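Local coordinates for uncharacterized protein (Yersinia pestis, PDB 4RGI) that is of unknown function but folds as a small KTSC domain, an alpha-beta sandwich with an antiparallel sheet and two helices, at residues Gly18-Pro21 / Asp22-Met25. Sequence-based numbering, arbitrary orientation.
Sequences GYDP and DNRM
Asp22 opens the second half of this hairpin turn by donating its backbone N-H to Asp20 OD1, with N and OD1 3.2 Å apart, in a bent bond that meets the oxygen from above the carboxylate plane. Aspartate at position 20 suits the spot, since with CG anti to its own N (chi1 -179°) the carboxylate swings over the start of the turn, forming an Asx turn. Pro21, its phi restrained by the ring, suits the first turn position after Asp20. Asn23 brings its amide obliquely to the other oxygen, ND2 coming within 2.6 Å of Asp20 OD2, too badly aligned to count as a hydrogen bond. Arg24 takes a left-handed backbone (phi 51°, psi 48°) at position 1 of a G1 beta bulge, in which Arg24 and Met25 together face Asp20; glycine is usual there, but here a non-glycine residue adopts the conformation. Its side chain, bent at chi2, passes the Pro21 carbonyl, CD 3.1 Å from Pro21 O, and NH1 bonds weakly to Asp22 O, in the guanidinium plane. Met25, a selenomethionine, closes the hairpin: its O accepts from Asp20 N at 2.8 Å, nearly straight, and its N returns a bond to Asp20 O. Tyr19 CD1 rests 3.2 Å from Met25 O. The turn joins strands 14-20 and 25-30, with Met25 touching Gln37 and Leu39 of strand 34-39, while Tyr19 stacks on His46 of helix 43-51 and its OH bonds to Val41 O.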
loop_
_atom_site.group_PDB
_atom_site.type_symbol
_atom_site.label_atom_id
_atom_site.label_comp_id
_atom_site.label_asym_id
_atom_site.label_seq_id
_atom_site.Cartn_x
_atom_site.Cartn_y
_atom_site.Cartn_z
ATOM N N GLY A 18 -1.854 2.264 -4.535
ATOM C CA GLY A 18 -2.430 3.580 -4.751
ATOM C C GLY A 18 -2.496 4.380 -3.463
ATOM O O GLY A 18 -2.448 3.811 -2.382
ATOM N N TYR A 19 -2.585 5.701 -3.580
ATOM C CA TYR A 19 -2.677 6.540 -2.400
ATOM C C TYR A 19 -3.609 7.716 -2.662
ATOM O O TYR A 19 -3.547 8.360 -3.716
ATOM C CB TYR A 19 -1.299 7.030 -1.974
ATOM C CG TYR A 19 -1.309 7.847 -0.701
ATOM C CD1 TYR A 19 -1.505 7.244 0.537
ATOM C CD2 TYR A 19 -1.131 9.218 -0.736
ATOM C CE1 TYR A 19 -1.523 8.003 1.715
ATOM C CE2 TYR A 19 -1.133 9.980 0.435
ATOM C CZ TYR A 19 -1.347 9.372 1.652
ATOM O OH TYR A 19 -1.350 10.141 2.806
ATOM N N ASP A 20 -4.494 7.953 -1.699
ATOM C CA ASP A 20 -5.455 9.057 -1.743
ATOM C C ASP A 20 -5.035 10.078 -0.699
ATOM O O ASP A 20 -5.260 9.874 0.489
ATOM C CB ASP A 20 -6.865 8.511 -1.478
ATOM C CG ASP A 20 -7.946 9.574 -1.531
ATOM O OD1 ASP A 20 -7.643 10.775 -1.693
ATOM O OD2 ASP A 20 -9.116 9.180 -1.390
ATOM N N PRO A 21 -4.389 11.170 -1.132
ATOM C CA PRO A 21 -3.845 12.130 -0.168
ATOM C C PRO A 21 -4.931 12.818 0.650
ATOM O O PRO A 21 -4.664 13.234 1.772
ATOM C CB PRO A 21 -3.105 13.130 -1.057
ATOM C CG PRO A 21 -3.799 13.040 -2.360
ATOM C CD PRO A 21 -4.198 11.612 -2.523
ATOM N N ASP A 22 -6.137 12.917 0.104
ATOM C CA ASP A 22 -7.227 13.584 0.801
ATOM C C ASP A 22 -7.713 12.789 2.010
ATOM O O ASP A 22 -7.875 13.345 3.094
ATOM C CB ASP A 22 -8.387 13.843 -0.158
ATOM C CG ASP A 22 -8.005 14.781 -1.291
ATOM O OD1 ASP A 22 -7.095 15.620 -1.092
ATOM O OD2 ASP A 22 -8.612 14.677 -2.380
ATOM N N ASN A 23 -7.934 11.492 1.825
ATOM C CA ASN A 23 -8.424 10.639 2.899
ATOM C C ASN A 23 -7.291 9.956 3.656
ATOM O O ASN A 23 -7.536 9.185 4.582
ATOM C CB ASN A 23 -9.378 9.581 2.341
ATOM C CG ASN A 23 -10.427 10.167 1.418
ATOM O OD1 ASN A 23 -10.760 11.346 1.515
ATOM N ND2 ASN A 23 -10.951 9.347 0.511
ATOM N N ARG A 24 -6.055 10.243 3.254
ATOM C CA ARG A 24 -4.864 9.593 3.809
ATOM C C ARG A 24 -5.000 8.076 3.781
ATOM O O ARG A 24 -4.717 7.386 4.763
ATOM C CB ARG A 24 -4.599 10.060 5.235
ATOM C CG ARG A 24 -4.760 11.558 5.456
ATOM C CD ARG A 24 -3.799 12.419 4.670
ATOM N NE ARG A 24 -3.667 13.752 5.272
ATOM C CZ ARG A 24 -4.599 14.705 5.235
ATOM N NH1 ARG A 24 -5.755 14.496 4.621
ATOM N NH2 ARG A 24 -4.379 15.877 5.820
HETATM N N MSE A 25 -5.408 7.569 2.626
HETATM C CA MSE A 25 -5.689 6.150 2.471
HETATM C C MSE A 25 -4.748 5.495 1.480
HETATM O O MSE A 25 -4.507 6.044 0.405
HETATM C CB MSE A 25 -7.135 5.973 2.034
HETATM C CG MSE A 25 -7.613 4.539 1.935
HETATM SE SE MSE A 25 -9.543 4.578 1.803
HETATM C CE MSE A 25 -9.705 5.169 -0.054
#